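Local coordinates for putative sensory box/GGDEF family protein (Vibrio parahaemolyticus, PDB 3LID) that probably senses extracellular signals through the PDC-fold sensor domain crystallised here and, as a full-length protein, is predicted to make cyclic di-GMP from GTP, at residues 31-36 and 76-81; 48-53 and 63-68; 224-229 and 246-251. All coordinates share one frame; numbering follows the deposited sequence. Where two conformers were deposited one is given.

Contact 1: residues 31-36 and 76-81; sequences NNIQDQ and QKLYKQ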
# COMPACT_ATOMS: atom_id res chain seq x y z
N ASN A 31 -5.19 7.47 6.51
CA ASN A 31 -5.77 6.97 7.77
C ASN A 31 -7.16 6.41 7.58
O ASN A 31 -7.53 5.37 8.21
CB ASN A 31 -5.90 8.12 8.78
CG ASN A 31 -4.55 8.69 9.26
OD1 ASN A 31 -3.49 8.04 9.27
ND2 ASN A 31 -4.59 9.95 9.61
N ASN A 32 -7.95 7.04 6.72
CA ASN A 32 -9.29 6.51 6.44
C ASN A 32 -9.23 5.17 5.71
O ASN A 32 -9.98 4.21 5.98
CB ASN A 32 -10.13 7.51 5.64
CG ASN A 32 -10.76 8.55 6.58
OD1 ASN A 32 -10.49 8.49 7.78
ND2 ASN A 32 -11.50 9.53 6.05
N ILE A 33 -8.33 5.10 4.76
CA ILE A 33 -8.17 3.80 4.06
C ILE A 33 -7.79 2.68 5.10
O ILE A 33 -8.30 1.54 5.05
CB ILE A 33 -7.06 3.90 2.97
CG1 ILE A 33 -7.54 4.75 1.78
CG2 ILE A 33 -6.58 2.48 2.50
CD1 ILE A 33 -8.66 4.10 0.97
N GLN A 34 -6.88 2.99 6.01
CA GLN A 34 -6.52 2.01 7.04
C GLN A 34 -7.77 1.57 7.84
O GLN A 34 -7.98 0.36 8.09
CB GLN A 34 -5.51 2.63 7.99
CG GLN A 34 -5.32 1.74 9.21
CD GLN A 34 -4.06 1.98 9.97
OE1 GLN A 34 -3.15 2.64 9.55
NE2 GLN A 34 -3.97 1.31 11.10
N ASP A 35 -8.62 2.51 8.23
CA ASP A 35 -9.87 2.16 9.00
C ASP A 35 -10.75 1.22 8.12
O ASP A 35 -11.34 0.24 8.60
CB ASP A 35 -10.64 3.48 9.24
CG ASP A 35 -11.85 3.29 10.12
OD1 ASP A 35 -11.69 3.21 11.33
OD2 ASP A 35 -12.92 3.19 9.53
N GLN A 36 -10.84 1.51 6.83
CA GLN A 36 -11.71 0.74 5.90
C GLN A 36 -11.11 -0.72 5.81
O GLN A 36 -11.81 -1.73 5.82
CB GLN A 36 -11.65 1.40 4.52
CG GLN A 36 -12.48 0.84 3.46
CD GLN A 36 -12.36 1.63 2.10
OE1 GLN A 36 -12.11 2.86 2.07
NE2 GLN A 36 -12.54 0.93 0.99
N GLN A 76 -14.44 -3.12 -3.10
CA GLN A 76 -13.42 -2.40 -2.33
C GLN A 76 -12.24 -1.87 -3.19
O GLN A 76 -11.61 -0.90 -2.77
CB GLN A 76 -12.87 -3.30 -1.20
CG GLN A 76 -13.91 -3.51 -0.12
CD GLN A 76 -14.20 -2.20 0.62
OE1 GLN A 76 -15.31 -1.63 0.52
NE2 GLN A 76 -13.23 -1.69 1.24
N LYS A 77 -11.90 -2.59 -4.27
CA LYS A 77 -10.90 -2.25 -5.32
C LYS A 77 -9.42 -2.31 -4.85
O LYS A 77 -8.54 -2.51 -5.69
CB LYS A 77 -11.16 -0.88 -5.98
CG LYS A 77 -12.59 -0.86 -6.50
CD LYS A 77 -12.84 0.54 -7.11
CE LYS A 77 -14.30 0.75 -7.31
NZ LYS A 77 -14.71 0.04 -8.50
N LEU A 78 -9.17 -2.14 -3.55
CA LEU A 78 -7.81 -2.01 -3.10
C LEU A 78 -7.12 -3.35 -2.77
O LEU A 78 -5.93 -3.34 -2.42
CB LEU A 78 -7.68 -1.08 -1.86
CG LEU A 78 -8.59 -1.45 -0.67
CD1 LEU A 78 -7.84 -2.42 0.13
CD2 LEU A 78 -8.86 -0.17 0.23
N TYR A 79 -7.87 -4.43 -2.87
CA TYR A 79 -7.24 -5.79 -2.70
C TYR A 79 -6.90 -6.42 -4.03
O TYR A 79 -7.78 -6.58 -4.87
CB TYR A 79 -8.14 -6.74 -1.91
CG TYR A 79 -8.53 -6.17 -0.59
CD1 TYR A 79 -7.63 -6.13 0.46
CD2 TYR A 79 -9.82 -5.60 -0.39
CE1 TYR A 79 -7.96 -5.59 1.69
CE2 TYR A 79 -10.16 -5.07 0.85
CZ TYR A 79 -9.21 -5.01 1.85
OH TYR A 79 -9.53 -4.46 3.08
N LYS A 80 -5.61 -6.69 -4.25
CA LYS A 80 -5.15 -7.34 -5.45
C LYS A 80 -5.40 -8.89 -5.35
O LYS A 80 -5.65 -9.54 -6.34
CB LYS A 80 -3.69 -7.00 -5.64
CG LYS A 80 -3.21 -7.52 -6.99
CD LYS A 80 -2.08 -6.64 -7.51
CE LYS A 80 -1.67 -7.06 -8.90
NZ LYS A 80 -1.01 -8.39 -8.83
N GLN A 81 -5.40 -9.41 -4.14
CA GLN A 81 -5.75 -10.81 -3.91
C GLN A 81 -6.38 -10.94 -2.59
O GLN A 81 -6.10 -10.17 -1.70
CB GLN A 81 -4.44 -11.70 -3.80
CG GLN A 81 -3.61 -11.65 -5.07
CD GLN A 81 -2.39 -12.57 -4.92
OE1 GLN A 81 -1.25 -12.12 -4.64
NE2 GLN A 81 -2.65 -13.86 -5.03
O HOH W 1 -11.17 -2.42 2.88
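Ile33 is the first residue of 31-36 to meet the other segment, and its partner is Leu78. The two side chains reach toward each other tip to tip. Ile33 CG2 lies 4.2 Å from Leu78 CD2, a light apolar touch. Leu177 and Leu181 of helix 174-181 also pack on Ile33. One turn later, Gln36 makes the larger part of the contact. Its CG is anti to the backbone N (chi1 -177°) and the chain beyond is extended, which carries the amide across to Gln76. Gln76 comes from the opposite direction with a chain bent at chi2. The two amide planes are 78° apart. The backbone of Gln36 adds a water bridge. The water donates a weak bond to Gln36 O at 3.1 Å and is hydrogen-bonded to Tyr79 OH at 2.6 Å. Within 76-81, Leu78 CD1 sits 3.3 Å above the plane of the Tyr79 ring, over its centre. Lys77, with a positive phi of 71°, ends helix 59-76 just before strand 79-86 begins. The chemistry is thus mixed. The apolar touch of Ile33 and Leu78 lies near the water between Gln36 O and Tyr79 OH. The link to Gln36 is weak, so the long helix 9-45 is joined to the start of this strand only partly through this water.

Contact 2: residues 48-53 and 63-68; sequences QSLYDY and TILENM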
# COMPACT_ATOMS: atom_id res chain seq x y z
N GLN A 48 -19.78 -15.67 7.59
CA GLN A 48 -20.52 -16.94 7.52
C GLN A 48 -20.05 -17.81 6.33
O GLN A 48 -19.92 -19.05 6.46
CB GLN A 48 -22.01 -16.62 7.33
CG GLN A 48 -22.90 -17.87 7.40
CD GLN A 48 -22.93 -18.40 8.80
OE1 GLN A 48 -23.27 -17.67 9.75
NE2 GLN A 48 -22.58 -19.68 8.97
N SER A 49 -19.80 -17.19 5.19
CA SER A 49 -19.41 -17.94 4.00
C SER A 49 -18.06 -18.61 4.23
O SER A 49 -17.80 -19.71 3.78
CB SER A 49 -19.43 -17.07 2.72
OG SER A 49 -18.70 -15.85 2.86
N LEU A 50 -17.14 -17.91 4.92
CA LEU A 50 -15.85 -18.55 5.14
C LEU A 50 -16.04 -19.70 6.18
O LEU A 50 -15.50 -20.81 5.99
CB LEU A 50 -14.81 -17.54 5.66
CG LEU A 50 -13.47 -18.08 6.12
CD1 LEU A 50 -12.74 -18.75 4.95
CD2 LEU A 50 -12.61 -16.90 6.73
N TYR A 51 -16.83 -19.43 7.21
CA TYR A 51 -17.10 -20.43 8.25
C TYR A 51 -17.71 -21.68 7.61
O TYR A 51 -17.25 -22.80 7.84
CB TYR A 51 -18.06 -19.83 9.21
CG TYR A 51 -18.50 -20.85 10.20
CD1 TYR A 51 -17.68 -21.22 11.24
CD2 TYR A 51 -19.76 -21.47 10.06
CE1 TYR A 51 -18.11 -22.19 12.17
CE2 TYR A 51 -20.20 -22.43 10.97
CZ TYR A 51 -19.37 -22.78 12.02
OH TYR A 51 -19.79 -23.75 12.91
N ASP A 52 -18.70 -21.46 6.75
CA ASP A 52 -19.33 -22.63 6.08
C ASP A 52 -18.37 -23.48 5.29
O ASP A 52 -18.42 -24.76 5.34
CB ASP A 52 -20.50 -22.22 5.18
CG ASP A 52 -21.67 -21.60 5.96
OD1 ASP A 52 -21.80 -21.76 7.21
OD2 ASP A 52 -22.50 -20.93 5.31
N TYR A 53 -17.51 -22.82 4.51
CA TYR A 53 -16.52 -23.49 3.75
C TYR A 53 -15.54 -24.27 4.68
O TYR A 53 -15.17 -25.41 4.35
CB TYR A 53 -15.74 -22.47 2.85
CG TYR A 53 -14.49 -23.01 2.25
CD1 TYR A 53 -14.54 -23.95 1.19
CD2 TYR A 53 -13.23 -22.65 2.79
CE1 TYR A 53 -13.31 -24.49 0.64
CE2 TYR A 53 -12.05 -23.14 2.27
CZ TYR A 53 -12.09 -24.07 1.21
OH TYR A 53 -10.88 -24.52 0.71
N THR A 63 -17.50 -22.41 -3.93
CA THR A 63 -18.05 -21.45 -4.93
C THR A 63 -18.73 -20.26 -4.27
O THR A 63 -18.58 -19.12 -4.71
CB THR A 63 -19.05 -22.20 -5.84
OG1 THR A 63 -18.29 -23.15 -6.61
CG2 THR A 63 -19.84 -21.24 -6.78
N ILE A 64 -19.52 -20.51 -3.24
CA ILE A 64 -20.18 -19.44 -2.56
C ILE A 64 -19.13 -18.46 -1.98
O ILE A 64 -19.29 -17.21 -2.11
CB ILE A 64 -21.08 -19.99 -1.46
CG1 ILE A 64 -22.27 -20.67 -2.19
CG2 ILE A 64 -21.58 -18.93 -0.50
CD1 ILE A 64 -23.06 -21.59 -1.20
N LEU A 65 -18.09 -19.02 -1.35
CA LEU A 65 -17.03 -18.18 -0.75
C LEU A 65 -16.33 -17.37 -1.86
O LEU A 65 -16.14 -16.17 -1.72
CB LEU A 65 -15.99 -19.06 -0.06
CG LEU A 65 -14.83 -18.30 0.57
CD1 LEU A 65 -15.36 -17.32 1.62
CD2 LEU A 65 -13.90 -19.35 1.28
N GLU A 66 -15.96 -18.03 -2.96
CA GLU A 66 -15.25 -17.38 -4.05
C GLU A 66 -16.11 -16.22 -4.63
O GLU A 66 -15.60 -15.13 -4.89
CB GLU A 66 -15.00 -18.33 -5.17
CG GLU A 66 -13.80 -19.31 -4.84
CD GLU A 66 -13.59 -20.42 -5.87
OE1 GLU A 66 -14.54 -20.73 -6.63
OE2 GLU A 66 -12.45 -20.91 -5.91
N ASN A 67 -17.39 -16.48 -4.82
CA ASN A 67 -18.29 -15.43 -5.36
C ASN A 67 -18.36 -14.26 -4.41
O ASN A 67 -18.40 -13.11 -4.86
CB ASN A 67 -19.69 -16.03 -5.65
CG ASN A 67 -19.64 -16.96 -6.86
OD1 ASN A 67 -18.67 -16.95 -7.56
ND2 ASN A 67 -20.65 -17.79 -7.05
N MET A 68 -18.42 -14.54 -3.09
CA MET A 68 -18.47 -13.47 -2.13
C MET A 68 -17.18 -12.65 -2.17
O MET A 68 -17.21 -11.37 -2.24
CB MET A 68 -18.68 -14.08 -0.73
CG MET A 68 -19.00 -13.09 0.38
SD MET A 68 -17.59 -12.39 1.22
CE MET A 68 -17.02 -13.74 2.37
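Leu65 reaches from helix 59-76 toward Ser49, Leu50 and Tyr53 of helix 48-55. Its CB points toward the facing helix. CG is anti to the backbone N (chi1 178°), and its two methyls do the touching. CD1 of Leu65 rests on backbone, 3.8 Å from Leu50 CA, and also lies 3.9 Å from Ser49 OG. Its other methyl, CD2, lies between two side chains. It is 3.9 Å from Leu50 CD1, where the two leucines run side by side and point the same way. It is also 3.7 Å from Tyr53 CD2, where the tyrosine and leucine side chains cross at about a right angle. Ser49 lies opposite Leu65 in the register, with its CA 5.3 Å from Leu65 CA. Ser49 CB also lies 4.3 Å from Ile64 CG2. Met68 lies beside Ser49 too, but it has two conformers and its exact approach is doubtful. The short segments are 8.8 Å apart at their axes and roughly antiparallel, at 152°. The helices form a hairpin beside strand 91-98, where Leu65 and Tyr53 both touch Val93 and Tyr53 also touches Lys92.

Contact 3: residues 224-229 and 246-251; sequences NMYPDI and HLIAFS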
# COMPACT_ATOMS: atom_id res chain seq x y z
N ASN A 224 20.51 9.25 0.47
CA ASN A 224 21.64 9.50 -0.44
C ASN A 224 21.35 10.73 -1.24
O ASN A 224 22.25 11.54 -1.53
CB ASN A 224 21.74 8.29 -1.38
CG ASN A 224 22.90 8.38 -2.33
OD1 ASN A 224 24.06 8.54 -1.88
ND2 ASN A 224 22.63 8.18 -3.63
N MET A 225 20.10 10.91 -1.65
CA MET A 225 19.71 12.04 -2.47
C MET A 225 19.72 13.42 -1.73
O MET A 225 20.16 14.43 -2.30
CB MET A 225 18.33 11.77 -3.08
CG MET A 225 18.38 10.64 -4.15
SD MET A 225 16.67 9.95 -4.25
CE MET A 225 15.85 11.16 -5.14
N TYR A 226 19.26 13.40 -0.49
CA TYR A 226 19.06 14.58 0.35
C TYR A 226 19.55 14.31 1.74
O TYR A 226 18.80 14.31 2.73
CB TYR A 226 17.57 15.00 0.37
CG TYR A 226 16.97 15.21 -0.99
CD1 TYR A 226 17.38 16.26 -1.83
CD2 TYR A 226 16.00 14.36 -1.47
CE1 TYR A 226 16.81 16.48 -3.07
CE2 TYR A 226 15.40 14.61 -2.71
CZ TYR A 226 15.83 15.68 -3.51
OH TYR A 226 15.26 15.93 -4.76
N PRO A 227 20.86 14.16 1.90
CA PRO A 227 21.42 13.73 3.18
C PRO A 227 21.13 14.68 4.35
O PRO A 227 20.98 14.22 5.47
CB PRO A 227 22.94 13.64 2.91
CG PRO A 227 23.13 14.14 1.52
CD PRO A 227 21.85 14.29 0.81
N ASP A 228 21.00 15.97 4.06
CA ASP A 228 20.73 16.92 5.13
C ASP A 228 19.29 17.10 5.39
O ASP A 228 18.96 17.67 6.41
CB ASP A 228 21.37 18.26 4.80
CG ASP A 228 22.82 18.12 4.82
OD1 ASP A 228 23.27 17.61 5.88
OD2 ASP A 228 23.48 18.35 3.78
N ILE A 229 18.44 16.63 4.48
CA ILE A 229 16.97 16.74 4.66
C ILE A 229 16.40 15.47 5.31
O ILE A 229 15.47 15.53 6.12
CB ILE A 229 16.24 17.15 3.38
CG1 ILE A 229 16.77 18.52 2.82
CG2 ILE A 229 14.72 17.18 3.58
CD1 ILE A 229 16.23 18.84 1.55
N HIS A 246 15.97 22.29 -4.59
CA HIS A 246 14.72 21.55 -4.39
C HIS A 246 14.09 22.06 -3.12
O HIS A 246 14.77 22.23 -2.08
CB HIS A 246 15.00 20.03 -4.28
CG HIS A 246 15.11 19.35 -5.61
ND1 HIS A 246 16.25 19.42 -6.39
CD2 HIS A 246 14.21 18.62 -6.31
CE1 HIS A 246 16.04 18.78 -7.53
NE2 HIS A 246 14.80 18.31 -7.52
N LEU A 247 12.77 22.20 -3.16
CA LEU A 247 11.97 22.37 -1.95
C LEU A 247 11.36 20.99 -1.65
O LEU A 247 10.79 20.39 -2.56
CB LEU A 247 10.79 23.26 -2.27
CG LEU A 247 9.73 23.25 -1.17
CD1 LEU A 247 10.24 23.77 0.22
CD2 LEU A 247 8.48 24.04 -1.65
N ILE A 248 11.58 20.48 -0.46
CA ILE A 248 10.97 19.19 -0.10
C ILE A 248 10.08 19.48 1.12
O ILE A 248 10.57 19.99 2.17
CB ILE A 248 12.03 18.20 0.31
CG1 ILE A 248 12.97 17.94 -0.88
CG2 ILE A 248 11.36 16.85 0.73
CD1 ILE A 248 14.02 17.11 -0.48
N ALA A 249 8.79 19.15 0.99
CA ALA A 249 7.90 19.18 2.10
C ALA A 249 7.62 17.71 2.48
O ALA A 249 7.59 16.86 1.59
CB ALA A 249 6.60 19.89 1.74
N PHE A 250 7.55 17.45 3.78
CA PHE A 250 7.50 16.06 4.23
C PHE A 250 6.59 15.91 5.43
O PHE A 250 6.34 16.86 6.24
CB PHE A 250 8.92 15.57 4.60
CG PHE A 250 9.69 16.57 5.52
CD1 PHE A 250 9.54 16.55 6.90
CD2 PHE A 250 10.55 17.53 4.93
CE1 PHE A 250 10.23 17.51 7.71
CE2 PHE A 250 11.23 18.45 5.73
CZ PHE A 250 11.06 18.44 7.08
N SER A 251 6.02 14.71 5.55
CA SER A 251 5.24 14.40 6.72
C SER A 251 5.38 12.88 6.86
O SER A 251 5.95 12.21 5.98
CB SER A 251 3.78 14.81 6.59
OG SER A 251 3.21 14.03 5.54
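Tyr226, Ile229 and Ile248 form the tight part of this contact in the second sheet of the PDC fold. Strand 246-254 runs there between strands 239-242 and 260-268, and the turn after helix 222-225 covers one of its faces. Ile248 CD1 is the central atom. It sits over the face of the Tyr226 ring, 3.4 Å from the centroid and only 8° off the ring normal, a clear CH-pi contact. The extended tip of Ile248 (chi2 175°) puts this methyl there. The same CD1 is pressed by Ile229 CD1 at 3.5 Å, closer than carbons usually pack. The far face of the Tyr226 ring is covered by its neighbour Met225, whose CB lies near the rim. Within the turn, Ile229 N is hydrogen-bonded to Tyr226 O.

Toward Phe250 the packing loosens, and Ile229 CG2 comes no nearer than 4.3 Å to Phe250 CE2. The His246 end is the more solvent-exposed one. There the Tyr226 and His246 rings meet obliquely, with planes at 56°. The Tyr226 hydroxyl has its polar partner elsewhere, a hydrogen bond to Asp266 OD2 on strand 260-268. On the other face of strand 246-254, Leu247 and Ala249 pack on the long helix 9-45. The strand is therefore covered on both faces, by the turn and by the helix. At the more open end of the contact, Tyr226 OH stands 3.3 Å above the plane of the His246 ring, displaced toward its rim.

All three contacts lie in the extracellular sensor domain, which has two PDC-type halves, each built on an antiparallel sheet. Contact 2 is nested along the chain inside the loop closed by contact 1, and contact 3 follows both. The centres of contacts 1 and 2 are about 20 Å apart. Helix 59-76 carries one side of contact 2 and leads directly into strand 79-86 of contact 1. Contacts 1 and 2 belong to the half built on the sheet that includes strand 79-86. Contact 3 lies in the second half, about 29 Å from contact 1 and 48 Å from contact 2, centre to centre. Helix 9-45 joins contact 1 and packs on strand 246-254, so this one helix spans both halves and ties them into a single elongated sensor domain.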